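Local coordinates for protein putative acetyltransferase (Clostridium difficile, PDB 3DSB) that probably transfers an acyl group, most likely acetyl from acetyl-coenzyme A, onto a still undefined acceptor, as members of the GNAT family do, at residues E11-M14 / D15-D18; Y25-A28 / K29-G33; D37-V40 / L41-V45; V90-K94 / E95-K99; G100-N103 / Y104-Y108. One frame throughout, in Å; residues are numbered along the deposited sequence.

Contact 1 of 5, residues E11-M14 / D15-D18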
loop_
_atom_site.group_PDB
_atom_site.type_symbol
_atom_site.label_atom_id
_atom_site.label_comp_id
_atom_site.label_asym_id
_atom_site.label_seq_id
_atom_site.Cartn_x
_atom_site.Cartn_y
_atom_site.Cartn_z
ATOM N N GLU A 11 3.494 6.814 19.816
ATOM C CA GLU A 11 2.606 5.838 19.219
ATOM C C GLU A 11 1.248 5.893 19.925
ATOM O O GLU A 11 1.143 6.125 21.148
ATOM C CB GLU A 11 3.239 4.439 19.328
ATOM C CG GLU A 11 4.478 4.288 18.434
ATOM C CD GLU A 11 5.076 2.867 18.378
ATOM O OE1 GLU A 11 4.507 1.956 19.012
ATOM O OE2 GLU A 11 6.113 2.704 17.677
ATOM N N ALA A 12 0.170 5.669 19.169
ATOM C CA ALA A 12 -1.146 5.607 19.787
ATOM C C ALA A 12 -1.285 4.381 20.691
ATOM O O ALA A 12 -0.508 3.434 20.581
ATOM C CB ALA A 12 -2.243 5.615 18.694
ATOM N N ARG A 13 -2.279 4.452 21.565
ATOM C CA ARG A 13 -2.679 3.381 22.496
ATOM C C ARG A 13 -4.171 3.104 22.333
ATOM O O ARG A 13 -4.890 3.935 21.750
ATOM C CB ARG A 13 -2.384 3.823 23.958
ATOM C CG ARG A 13 -0.936 4.237 24.211
ATOM C CD ARG A 13 -0.650 4.412 25.684
ATOM N NE ARG A 13 -1.137 5.674 26.240
ATOM C CZ ARG A 13 -0.361 6.674 26.695
ATOM N NH1 ARG A 13 0.966 6.619 26.633
ATOM N NH2 ARG A 13 -0.929 7.751 27.209
HETATM N N MSE A 14 -4.657 1.974 22.854
HETATM C CA MSE A 14 -6.086 1.642 22.747
HETATM C C MSE A 14 -6.995 2.725 23.335
HETATM O O MSE A 14 -8.088 2.959 22.816
HETATM C CB MSE A 14 -6.398 0.260 23.352
HETATM C CG MSE A 14 -7.853 -0.193 23.178
HETATM SE SE MSE A 14 -8.452 -0.260 21.298
HETATM C CE MSE A 14 -7.088 -1.445 20.651
ATOM N N ASP A 15 -6.555 3.396 24.410
ATOM C CA ASP A 15 -7.336 4.509 24.975
ATOM C C ASP A 15 -7.564 5.695 24.046
ATOM O O ASP A 15 -8.432 6.518 24.298
ATOM C CB ASP A 15 -6.683 5.023 26.263
ATOM C CG ASP A 15 -7.148 4.259 27.482
ATOM O OD1 ASP A 15 -6.896 4.746 28.606
ATOM O OD2 ASP A 15 -7.793 3.190 27.312
ATOM N N ASP A 16 -6.760 5.788 22.987
ATOM C CA ASP A 16 -6.907 6.866 22.020
ATOM C C ASP A 16 -7.987 6.574 20.962
ATOM O O ASP A 16 -8.261 7.435 20.105
ATOM C CB ASP A 16 -5.598 7.031 21.276
ATOM C CG ASP A 16 -4.436 7.440 22.167
ATOM O OD1 ASP A 16 -4.640 8.252 23.112
ATOM O OD2 ASP A 16 -3.318 6.982 21.855
ATOM N N LEU A 17 -8.593 5.395 21.018
ATOM C CA LEU A 17 -9.567 4.980 19.995
ATOM C C LEU A 17 -10.621 6.044 19.702
ATOM O O LEU A 17 -10.862 6.393 18.553
ATOM C CB LEU A 17 -10.266 3.662 20.398
ATOM C CG LEU A 17 -11.490 3.228 19.556
ATOM C CD1 LEU A 17 -11.062 2.895 18.123
ATOM C CD2 LEU A 17 -12.200 2.016 20.119
ATOM N N ASP A 18 -11.307 6.535 20.730
ATOM C CA ASP A 18 -12.423 7.422 20.447
ATOM C C ASP A 18 -11.974 8.726 19.807
ATOM O O ASP A 18 -12.622 9.232 18.880
ATOM C CB ASP A 18 -13.221 7.725 21.729
ATOM C CG ASP A 18 -14.039 6.544 22.201
ATOM O OD1 ASP A 18 -14.061 5.497 21.514
ATOM O OD2 ASP A 18 -14.669 6.669 23.279
#
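Asp16 N donates to Arg13 O at 2.9 Å and Leu17 N to Met14 O at 3.1 Å, two i to i+3 bonds that wind Met14 to Asp16 into a short 3-10 turn before the regular helix begins at Leu17. The side chain of Asp16 folds back over this turn. Its OD2 takes the backbone N-H of Arg13 at 2.8 Å along a nearly straight line (164°), with the donor lying above the carboxylate plane. CG of Asp16 stands beside its own backbone N (chi1 -63°), which carries the carboxylate back toward Arg13. Arg13 and Asp16 are thus tied twice, backbone to backbone and side chain to backbone. The same OD2 lies 3.6 Å from Ala12 CB and also forms a salt bridge with Arg10. The turn links strand 7-11 to helix 17-32: Ala12 pairs through its backbone with Tyr57 of strand 56-62, while Ala12 packs on Leu49 and Leu17 on Val45, both of helix 38-50.

Contact 2 of 5, residues Y25-A28 / K29-G33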
loop_
_atom_site.group_PDB
_atom_site.type_symbol
_atom_site.label_atom_id
_atom_site.label_comp_id
_atom_site.label_asym_id
_atom_site.label_seq_id
_atom_site.Cartn_x
_atom_site.Cartn_y
_atom_site.Cartn_z
ATOM N N TYR A 25 -13.217 10.983 11.326
ATOM C CA TYR A 25 -14.528 11.435 10.881
ATOM C C TYR A 25 -14.395 12.896 10.453
ATOM O O TYR A 25 -14.856 13.285 9.338
ATOM C CB TYR A 25 -15.581 11.278 11.980
ATOM C CG TYR A 25 -16.936 11.754 11.547
ATOM C CD1 TYR A 25 -17.827 10.876 10.931
ATOM C CD2 TYR A 25 -17.312 13.067 11.724
ATOM C CE1 TYR A 25 -19.067 11.298 10.511
ATOM C CE2 TYR A 25 -18.559 13.515 11.291
ATOM C CZ TYR A 25 -19.428 12.628 10.688
ATOM O OH TYR A 25 -20.680 13.054 10.259
ATOM N N ASN A 26 -13.772 13.726 11.304
ATOM C CA ASN A 26 -13.672 15.147 10.936
ATOM C C ASN A 26 -12.838 15.364 9.687
ATOM O O ASN A 26 -13.145 16.225 8.856
ATOM C CB ASN A 26 -13.041 15.944 12.077
ATOM C CG ASN A 26 -13.944 16.065 13.298
ATOM O OD1 ASN A 26 -15.119 15.753 13.244
ATOM N ND2 ASN A 26 -13.379 16.542 14.414
ATOM N N LEU A 27 -11.742 14.615 9.565
ATOM C CA LEU A 27 -10.860 14.728 8.415
ATOM C C LEU A 27 -11.583 14.445 7.101
ATOM O O LEU A 27 -11.452 15.175 6.117
ATOM C CB LEU A 27 -9.707 13.737 8.559
ATOM C CG LEU A 27 -8.695 13.587 7.426
ATOM C CD1 LEU A 27 -7.980 14.922 7.084
ATOM C CD2 LEU A 27 -7.656 12.462 7.675
ATOM N N ALA A 28 -12.320 13.356 7.083
ATOM C CA ALA A 28 -12.926 12.878 5.843
ATOM C C ALA A 28 -13.975 13.880 5.441
ATOM O O ALA A 28 -14.125 14.204 4.218
ATOM C CB ALA A 28 -13.522 11.505 6.074
ATOM N N LYS A 29 -14.681 14.438 6.429
ATOM C CA LYS A 29 -15.655 15.479 6.059
ATOM C C LYS A 29 -14.944 16.707 5.505
ATOM O O LYS A 29 -15.307 17.226 4.425
ATOM C CB LYS A 29 -16.548 15.848 7.229
ATOM C CG LYS A 29 -17.571 16.950 6.874
ATOM C CD LYS A 29 -18.631 16.492 5.855
ATOM C CE LYS A 29 -19.636 17.628 5.520
ATOM N NZ LYS A 29 -20.407 17.500 4.210
ATOM N N GLU A 30 -13.926 17.188 6.220
ATOM C CA GLU A 30 -13.295 18.460 5.825
ATOM C C GLU A 30 -12.509 18.402 4.504
ATOM O O GLU A 30 -12.512 19.413 3.761
ATOM C CB GLU A 30 -12.384 18.979 6.983
ATOM C CG GLU A 30 -13.078 19.196 8.361
ATOM C CD GLU A 30 -12.055 19.465 9.536
ATOM O OE1 GLU A 30 -12.409 19.314 10.745
ATOM O OE2 GLU A 30 -10.905 19.840 9.203
ATOM N N THR A 31 -11.870 17.267 4.182
ATOM C CA THR A 31 -10.921 17.124 3.038
ATOM C C THR A 31 -11.333 16.301 1.791
ATOM O O THR A 31 -10.686 16.408 0.718
ATOM C CB THR A 31 -9.524 16.574 3.453
ATOM O OG1 THR A 31 -9.592 15.163 3.716
ATOM C CG2 THR A 31 -8.960 17.322 4.634
ATOM N N GLU A 32 -12.356 15.460 1.940
ATOM C CA GLU A 32 -12.862 14.613 0.851
ATOM C C GLU A 32 -14.382 14.757 0.742
ATOM O O GLU A 32 -15.036 14.066 -0.051
ATOM C CB GLU A 32 -12.483 13.142 1.074
ATOM C CG GLU A 32 -11.015 12.856 0.833
ATOM C CD GLU A 32 -10.636 11.409 0.981
ATOM O OE1 GLU A 32 -11.449 10.509 0.664
ATOM O OE2 GLU A 32 -9.478 11.158 1.392
ATOM N N GLY A 33 -14.958 15.653 1.526
ATOM C CA GLY A 33 -16.411 15.783 1.536
ATOM C C GLY A 33 -17.201 14.518 1.887
ATOM O O GLY A 33 -18.321 14.355 1.402
#
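Leu27 O receives the backbone N-H of Thr31 at 2.9 Å, nearly along the C=O axis, and Thr31 OG1 lies 3.0 Å from the same oxygen. These are the closing turns of helix 17-32, the first long helix of the GNAT fold. The i to i+4 ladder also includes Glu30 N to Asn26 O at 2.9 Å and Glu32 N to Ala28 O at 3.1 Å, before Gly33 leaves the helix with positive phi. Glu30 keeps CG beside its backbone N (chi1 -57°) and lays its chain back over Asn26, with OE1 3.7 Å from Asn26 CB. Its carboxylate is held from outside by the Tyr91 hydroxyl and a salt bridge to Arg97. Glu32 OE1 forms a salt bridge with Lys34, and the Glu32 side chain touches bound trimethyl glycine and packs on Trp79 of the second subunit. Leu27 meets Thr31 through methyls, CD1 of Leu27 lying 3.6 Å from CG2 of Thr31.

Contact 3 of 5, residues D37-V40 / L41-V45; sequences DMDV and LTKGV
Asp37 O accepts Leu41 N at 2.9 Å and Val40 O accepts Gly44 N at 2.9 Å, regular i to i+4 bonds that open helix 38-50. Asp37 sits at the N-cap: its CG is anti to the backbone N (chi1 179°), and OD1 takes Val40 N at 3.0 Å, the N-H coming from above the carboxylate plane, with a weak second bond from Asp39 N. Two first-turn amides that have no helical carbonyl to meet are thereby engaged. Met38 O is gripped twice by Thr42, through its backbone N at 2.9 Å and its OG1 at 2.8 Å, which arrive from opposite faces of the carbonyl plane. Thr42 OG1 can reach it because it stands beside its own backbone N. On the outer side Lys43, extended beyond CG, runs back along the helix until NZ meets Asp39 OD2 at 3.0 Å, on the syn side of that carboxylate, forming an i to i+4 salt bridge. Selenomethionine Met38 and Leu41 lie side by side, SE 4.0 Å from Leu41 CD2, and face helix 17-32 through Tyr25 and Asn24. Val40 and Leu41 pack on Trp79 of the second subunit, whose Trp76 NE1 bonds to Gly44 O. The whole is a classic Asp N-capped helix start, here placed at the dimer interface of a GNAT fold.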
loop_
_atom_site.group_PDB
_atom_site.type_symbol
_atom_site.label_atom_id
_atom_site.label_comp_id
_atom_site.label_asym_id
_atom_site.label_seq_id
_atom_site.Cartn_x
_atom_site.Cartn_y
_atom_site.Cartn_z
ATOM N N ASP A 37 -19.274 6.273 8.088
ATOM C CA ASP A 37 -20.042 5.404 8.994
ATOM C C ASP A 37 -19.225 5.139 10.260
ATOM O O ASP A 37 -18.145 4.540 10.187
ATOM C CB ASP A 37 -20.320 4.117 8.211
ATOM C CG ASP A 37 -21.081 3.078 9.000
ATOM O OD1 ASP A 37 -20.795 2.838 10.201
ATOM O OD2 ASP A 37 -21.877 2.367 8.341
HETATM N N MSE A 38 -19.703 5.614 11.416
HETATM C CA MSE A 38 -18.921 5.515 12.636
HETATM C C MSE A 38 -18.773 4.113 13.156
HETATM O O MSE A 38 -17.787 3.820 13.817
HETATM C CB MSE A 38 -19.488 6.404 13.755
HETATM C CG MSE A 38 -19.301 7.904 13.540
HETATM SE SE MSE A 38 -17.424 8.416 13.765
HETATM C CE MSE A 38 -17.140 7.869 15.614
ATOM N N ASP A 39 -19.740 3.240 12.869
ATOM C CA ASP A 39 -19.588 1.849 13.292
ATOM C C ASP A 39 -18.379 1.249 12.559
ATOM O O ASP A 39 -17.509 0.625 13.171
ATOM C CB ASP A 39 -20.867 1.042 12.980
ATOM C CG ASP A 39 -20.790 -0.364 13.498
ATOM O OD1 ASP A 39 -20.609 -0.528 14.703
ATOM O OD2 ASP A 39 -20.838 -1.306 12.671
ATOM N N VAL A 40 -18.346 1.446 11.244
ATOM C CA VAL A 40 -17.270 0.890 10.431
ATOM C C VAL A 40 -15.914 1.507 10.777
ATOM O O VAL A 40 -14.913 0.787 10.955
ATOM C CB VAL A 40 -17.577 1.098 8.927
ATOM C CG1 VAL A 40 -16.420 0.671 8.061
ATOM C CG2 VAL A 40 -18.872 0.364 8.547
ATOM N N LEU A 41 -15.891 2.833 10.905
ATOM C CA LEU A 41 -14.648 3.538 11.202
ATOM C C LEU A 41 -14.101 3.108 12.569
ATOM O O LEU A 41 -12.901 2.888 12.729
ATOM C CB LEU A 41 -14.893 5.049 11.169
ATOM C CG LEU A 41 -13.755 5.931 11.688
ATOM C CD1 LEU A 41 -12.499 5.760 10.794
ATOM C CD2 LEU A 41 -14.215 7.396 11.696
ATOM N N THR A 42 -14.984 3.021 13.571
ATOM C CA THR A 42 -14.523 2.623 14.913
ATOM C C THR A 42 -13.853 1.256 14.865
ATOM O O THR A 42 -12.785 1.055 15.434
ATOM C CB THR A 42 -15.681 2.697 15.912
ATOM O OG1 THR A 42 -16.095 4.080 15.998
ATOM C CG2 THR A 42 -15.190 2.175 17.293
ATOM N N LYS A 43 -14.488 0.323 14.147
ATOM C CA LYS A 43 -13.917 -1.016 13.996
ATOM C C LYS A 43 -12.565 -0.961 13.262
ATOM O O LYS A 43 -11.623 -1.680 13.630
ATOM C CB LYS A 43 -14.853 -1.935 13.200
ATOM C CG LYS A 43 -16.088 -2.377 13.990
ATOM C CD LYS A 43 -17.083 -3.141 13.146
ATOM C CE LYS A 43 -18.338 -3.434 13.967
ATOM N NZ LYS A 43 -19.401 -3.959 13.097
ATOM N N GLY A 44 -12.506 -0.133 12.210
ATOM C CA GLY A 44 -11.271 -0.040 11.440
ATOM C C GLY A 44 -10.130 0.545 12.249
ATOM O O GLY A 44 -8.985 0.138 12.083
ATOM N N VAL A 45 -10.408 1.583 13.038
ATOM C CA VAL A 45 -9.346 2.177 13.869
ATOM C C VAL A 45 -8.902 1.174 14.947
ATOM O O VAL A 45 -7.711 0.977 15.176
ATOM C CB VAL A 45 -9.856 3.462 14.542
ATOM C CG1 VAL A 45 -8.823 4.006 15.562
ATOM C CG2 VAL A 45 -10.130 4.494 13.468
#

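Contact 4 of 5, residues V90-K94 / E95-K99. With SO4 (sulfate ion), chain C.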
loop_
_atom_site.group_PDB
_atom_site.type_symbol
_atom_site.label_atom_id
_atom_site.label_comp_id
_atom_site.label_asym_id
_atom_site.label_seq_id
_atom_site.Cartn_x
_atom_site.Cartn_y
_atom_site.Cartn_z
ATOM N N VAL A 90 -3.498 12.707 8.001
ATOM C CA VAL A 90 -2.986 13.645 9.009
ATOM C C VAL A 90 -4.154 14.544 9.407
ATOM O O VAL A 90 -4.876 15.048 8.551
ATOM C CB VAL A 90 -1.845 14.546 8.461
ATOM C CG1 VAL A 90 -1.226 15.380 9.591
ATOM C CG2 VAL A 90 -0.758 13.768 7.688
ATOM N N TYR A 91 -4.315 14.801 10.706
ATOM C CA TYR A 91 -5.407 15.691 11.150
ATOM C C TYR A 91 -4.938 16.406 12.418
ATOM O O TYR A 91 -4.346 15.777 13.328
ATOM C CB TYR A 91 -6.673 14.881 11.502
ATOM C CG TYR A 91 -7.835 15.772 11.880
ATOM C CD1 TYR A 91 -8.592 16.397 10.885
ATOM C CD2 TYR A 91 -8.151 16.029 13.210
ATOM C CE1 TYR A 91 -9.630 17.255 11.210
ATOM C CE2 TYR A 91 -9.218 16.885 13.530
ATOM C CZ TYR A 91 -9.955 17.479 12.525
ATOM O OH TYR A 91 -11.016 18.332 12.869
ATOM N N VAL A 92 -5.283 17.677 12.490
ATOM C CA VAL A 92 -4.964 18.517 13.642
ATOM C C VAL A 92 -6.285 19.104 14.143
ATOM O O VAL A 92 -7.026 19.727 13.367
ATOM C CB VAL A 92 -3.995 19.675 13.256
ATOM C CG1 VAL A 92 -3.673 20.569 14.519
ATOM C CG2 VAL A 92 -2.715 19.151 12.643
ATOM N N ASP A 93 -6.577 18.912 15.425
ATOM C CA ASP A 93 -7.746 19.523 16.074
ATOM C C ASP A 93 -7.768 21.026 15.798
ATOM O O ASP A 93 -6.729 21.697 15.874
ATOM C CB ASP A 93 -7.594 19.232 17.583
ATOM C CG ASP A 93 -8.702 19.787 18.446
ATOM O OD1 ASP A 93 -9.121 20.962 18.304
ATOM O OD2 ASP A 93 -9.102 19.007 19.332
ATOM N N LYS A 94 -8.948 21.537 15.448
ATOM C CA LYS A 94 -9.040 22.942 15.033
ATOM C C LYS A 94 -8.520 23.945 16.048
ATOM O O LYS A 94 -8.075 25.035 15.644
ATOM C CB LYS A 94 -10.476 23.319 14.657
ATOM C CG LYS A 94 -10.912 22.735 13.325
ATOM C CD LYS A 94 -12.320 23.196 12.955
ATOM C CE LYS A 94 -12.756 22.685 11.592
ATOM N NZ LYS A 94 -14.218 22.957 11.355
ATOM N N GLU A 95 -8.600 23.609 17.332
ATOM C CA GLU A 95 -8.164 24.549 18.384
ATOM C C GLU A 95 -6.631 24.605 18.501
ATOM O O GLU A 95 -6.091 25.407 19.303
ATOM C CB GLU A 95 -8.727 24.103 19.714
ATOM C CG GLU A 95 -10.247 24.164 19.840
ATOM C CD GLU A 95 -10.683 23.789 21.250
ATOM O OE1 GLU A 95 -10.377 24.560 22.186
ATOM O OE2 GLU A 95 -11.315 22.728 21.430
ATOM N N TYR A 96 -5.933 23.763 17.715
ATOM C CA TYR A 96 -4.482 23.662 17.806
ATOM C C TYR A 96 -3.782 23.915 16.471
ATOM O O TYR A 96 -2.605 23.634 16.327
ATOM C CB TYR A 96 -4.076 22.299 18.420
ATOM C CG TYR A 96 -4.523 22.206 19.858
ATOM C CD1 TYR A 96 -3.673 22.601 20.890
ATOM C CD2 TYR A 96 -5.820 21.783 20.187
ATOM C CE1 TYR A 96 -4.087 22.524 22.209
ATOM C CE2 TYR A 96 -6.253 21.718 21.507
ATOM C CZ TYR A 96 -5.364 22.125 22.515
ATOM O OH TYR A 96 -5.740 22.104 23.842
ATOM N N ARG A 97 -4.517 24.468 15.508
ATOM C CA ARG A 97 -3.977 24.730 14.175
ATOM C C ARG A 97 -3.168 26.033 14.119
ATOM O O ARG A 97 -3.236 26.855 15.035
ATOM C CB ARG A 97 -5.103 24.758 13.163
ATOM C CG ARG A 97 -5.629 23.365 12.911
ATOM C CD ARG A 97 -6.786 23.378 11.927
ATOM N NE ARG A 97 -7.430 22.073 11.880
ATOM C CZ ARG A 97 -8.407 21.754 11.032
ATOM N NH1 ARG A 97 -8.846 22.651 10.126
ATOM N NH2 ARG A 97 -8.927 20.534 11.072
ATOM N N ARG A 98 -2.391 26.191 13.043
ATOM C CA ARG A 98 -1.541 27.372 12.817
ATOM C C ARG A 98 -0.407 27.461 13.843
ATOM O O ARG A 98 0.118 28.573 14.124
ATOM C CB ARG A 98 -2.400 28.667 12.724
ATOM C CG ARG A 98 -3.421 28.640 11.550
ATOM C CD ARG A 98 -4.408 29.833 11.600
ATOM N NE ARG A 98 -5.093 29.939 12.898
ATOM C CZ ARG A 98 -6.124 29.188 13.306
ATOM N NH1 ARG A 98 -6.657 28.228 12.530
ATOM N NH2 ARG A 98 -6.643 29.408 14.507
ATOM N N LYS A 99 0.005 26.291 14.363
ATOM C CA LYS A 99 1.086 26.200 15.329
ATOM C C LYS A 99 2.196 25.243 14.881
ATOM O O LYS A 99 3.095 24.917 15.652
ATOM C CB LYS A 99 0.545 25.766 16.701
ATOM C CG LYS A 99 -0.449 26.755 17.353
ATOM C CD LYS A 99 0.238 28.040 17.848
ATOM C CE LYS A 99 -0.790 28.864 18.623
ATOM N NZ LYS A 99 -0.187 30.123 19.103
HETATM S S SO4 C . -1.467 23.079 10.800
HETATM O O1 SO4 C . -0.913 22.315 11.907
HETATM O O2 SO4 C . -2.209 22.110 9.943
HETATM O O3 SO4 C . -2.406 24.117 11.195
HETATM O O4 SO4 C . -0.377 23.572 9.963
HETATM O O HOH W 1 -9.787 20.507 21.802
HETATM O O HOH W 2 -11.838 21.583 18.607
HETATM O O HOH W 3 -7.288 27.520 16.552
HETATM O O HOH W 4 -8.794 26.440 13.380
#
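Arg97 opens the Arg-X-X-Gly portion of GNAT motif A, and its guanidinium turns back to Val92 at the end of strand 82-92. NE at 2.8 Å and NH2 at 3.1 Å both bond to Val92 O, which lies in the guanidinium plane, a side-on grip by two nitrogens on one oxygen. Lys94 CG rests over the centre of one guanidinium face, 3.5 Å from Arg97 CZ, while the Tyr91 ring stands almost perpendicular (80°) at its edge. The same guanidinium and ring reach helix 17-32. The turn between is tied by Tyr96 N to Asp93 O at 2.9 Å and by Glu95 N to Asp93 OD1 at 2.9 Å, an Asx turn using the anti lone pair. Two waters bridge the neighbouring carboxylates of Asp93 and Glu95. Arg98 N points almost straight (177°) at O3 of a sulfate, 2.8 Å away, which probably comes from the crystallisation liquor. A backbone N-H holding an anion here is consistent with the pyrophosphate-binding loop for acetyl-coenzyme A in GNAT enzymes.

Contact 5 of 5, residues G100-N103 / Y104-Y108. With SO4 (sulfate ion), chain C.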
loop_
_atom_site.group_PDB
_atom_site.type_symbol
_atom_site.label_atom_id
_atom_site.label_comp_id
_atom_site.label_asym_id
_atom_site.label_seq_id
_atom_site.Cartn_x
_atom_site.Cartn_y
_atom_site.Cartn_z
ATOM N N GLY A 100 2.119 24.794 13.625
ATOM C CA GLY A 100 3.166 23.950 13.024
ATOM C C GLY A 100 3.022 22.450 13.263
ATOM O O GLY A 100 3.926 21.680 12.940
ATOM N N ILE A 101 1.899 22.037 13.854
ATOM C CA ILE A 101 1.722 20.619 14.207
ATOM C C ILE A 101 1.696 19.708 12.983
ATOM O O ILE A 101 2.289 18.628 13.043
ATOM C CB ILE A 101 0.514 20.392 15.119
ATOM C CG1 ILE A 101 0.744 21.136 16.471
ATOM C CG2 ILE A 101 0.269 18.884 15.335
ATOM C CD1 ILE A 101 -0.473 21.061 17.376
ATOM N N PHE A 102 1.031 20.129 11.901
ATOM C CA PHE A 102 0.985 19.283 10.706
ATOM C C PHE A 102 2.437 18.956 10.289
ATOM O O PHE A 102 2.792 17.774 10.088
ATOM C CB PHE A 102 0.213 19.997 9.589
ATOM C CG PHE A 102 0.078 19.193 8.331
ATOM C CD1 PHE A 102 -1.117 18.596 8.015
ATOM C CD2 PHE A 102 1.151 19.056 7.475
ATOM C CE1 PHE A 102 -1.238 17.838 6.821
ATOM C CE2 PHE A 102 1.041 18.289 6.307
ATOM C CZ PHE A 102 -0.147 17.705 5.974
ATOM N N ASN A 103 3.279 19.986 10.203
ATOM C CA ASN A 103 4.652 19.745 9.805
ATOM C C ASN A 103 5.483 18.991 10.860
ATOM O O ASN A 103 6.367 18.207 10.466
ATOM C CB ASN A 103 5.367 21.041 9.407
ATOM C CG ASN A 103 4.875 21.604 8.126
ATOM O OD1 ASN A 103 4.141 20.951 7.379
ATOM N ND2 ASN A 103 5.320 22.812 7.812
ATOM N N TYR A 104 5.245 19.210 12.167
ATOM C CA TYR A 104 5.943 18.411 13.185
ATOM C C TYR A 104 5.663 16.922 12.951
ATOM O O TYR A 104 6.578 16.070 13.050
ATOM C CB TYR A 104 5.515 18.769 14.615
ATOM C CG TYR A 104 6.072 20.048 15.183
ATOM C CD1 TYR A 104 7.436 20.297 15.176
ATOM C CD2 TYR A 104 5.210 20.997 15.722
ATOM C CE1 TYR A 104 7.937 21.503 15.707
ATOM C CE2 TYR A 104 5.688 22.197 16.260
ATOM C CZ TYR A 104 7.046 22.439 16.232
ATOM O OH TYR A 104 7.511 23.646 16.757
ATOM N N LEU A 105 4.400 16.593 12.685
ATOM C CA LEU A 105 4.042 15.176 12.460
ATOM C C LEU A 105 4.664 14.658 11.186
ATOM O O LEU A 105 5.240 13.579 11.157
ATOM C CB LEU A 105 2.515 15.015 12.409
ATOM C CG LEU A 105 1.819 15.181 13.762
ATOM C CD1 LEU A 105 0.336 15.173 13.539
ATOM C CD2 LEU A 105 2.260 14.074 14.714
ATOM N N PHE A 106 4.546 15.429 10.112
ATOM C CA PHE A 106 5.061 14.960 8.827
ATOM C C PHE A 106 6.581 14.763 8.891
ATOM O O PHE A 106 7.132 13.774 8.380
ATOM C CB PHE A 106 4.675 15.987 7.770
ATOM C CG PHE A 106 4.158 15.380 6.539
ATOM C CD1 PHE A 106 2.790 15.166 6.356
ATOM C CD2 PHE A 106 5.042 15.018 5.544
ATOM C CE1 PHE A 106 2.299 14.539 5.164
ATOM C CE2 PHE A 106 4.590 14.430 4.376
ATOM C CZ PHE A 106 3.215 14.187 4.187
ATOM N N ASN A 107 7.266 15.716 9.520
ATOM C CA ASN A 107 8.718 15.618 9.645
ATOM C C ASN A 107 9.144 14.506 10.590
ATOM O O ASN A 107 10.212 13.895 10.414
ATOM C CB ASN A 107 9.309 16.984 10.002
ATOM C CG ASN A 107 9.355 17.910 8.801
ATOM O OD1 ASN A 107 9.613 17.460 7.691
ATOM N ND2 ASN A 107 9.063 19.194 9.008
ATOM N N TYR A 108 8.312 14.212 11.590
ATOM C CA TYR A 108 8.563 13.068 12.457
ATOM C C TYR A 108 8.578 11.764 11.651
ATOM O O TYR A 108 9.455 10.928 11.834
ATOM C CB TYR A 108 7.472 13.000 13.542
ATOM C CG TYR A 108 7.750 12.030 14.682
ATOM C CD1 TYR A 108 8.467 12.468 15.795
ATOM C CD2 TYR A 108 7.279 10.710 14.668
ATOM C CE1 TYR A 108 8.744 11.650 16.850
ATOM C CE2 TYR A 108 7.580 9.847 15.768
ATOM C CZ TYR A 108 8.303 10.349 16.844
ATOM O OH TYR A 108 8.623 9.551 17.963
HETATM S S SO4 C . -1.467 23.079 10.800
HETATM O O1 SO4 C . -0.913 22.315 11.907
HETATM O O2 SO4 C . -2.209 22.110 9.943
HETATM O O3 SO4 C . -2.406 24.117 11.195
HETATM O O4 SO4 C . -0.377 23.572 9.963
#
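Asn107 N bonds to Asn103 O at 2.8 Å and Tyr104 N to Gly100 O at 2.9 Å in the first turns of helix 101-115, which follows the Arg-X-X-Gly loop of GNAT motif A. At its amino end Phe102 N donates to sulfate O1 at 2.9 Å; the helix dipole probably favours the anion, and the site probably corresponds to that of the pyrophosphate of acetyl-coenzyme A in relatives. Gly100, at the N-cap, has positive phi, and the Tyr104 ring lies back alongside it, with CD2 3.1 Å from Gly100 O. Ile101 and Leu105 lie side by side, CG2 of Ile101 4.1 Å from CD1 of Leu105, and press on Ala68 of strand 65-77. Another flank carries Phe102 and Phe106 against Val90 of strand 82-92, seating the helix of this beta-alpha-beta unit on the sheet. With Phe106 chi1 off the staggered positions at -136°, the two rings run nearly parallel (12°) but slid apart, barely overlapping, and touch where Phe102 CE2 meets Phe106 CD1 at 3.6 Å.

Contacts 4 and 5, with centres 11 Å apart, both donate a backbone N-H to the same sulfate, one from the strand end and loop 90-99, the other from the helix start at 100-108, and Val90 CG1 packs 3.6 Å from Phe102 CD1. Contact 2 joins contact 4 through Glu30, whose OE1 and OE2 lie 2.7 Å from Tyr91 OH and 2.8 Å from Arg97 NH2. Contacts 1, 2 and 3 form the helical pair: Leu17 CD1 meets Val45 CG1 at 3.6 Å, and Tyr25 CD1 meets Met38 SE at 3.8 Å. Contacts 2 and 3 also touch the second subunit, and Glu32 of contact 2 borders trimethyl glycine. Contacts 3 and 5 lie farthest apart, their centres about 26 Å from each other.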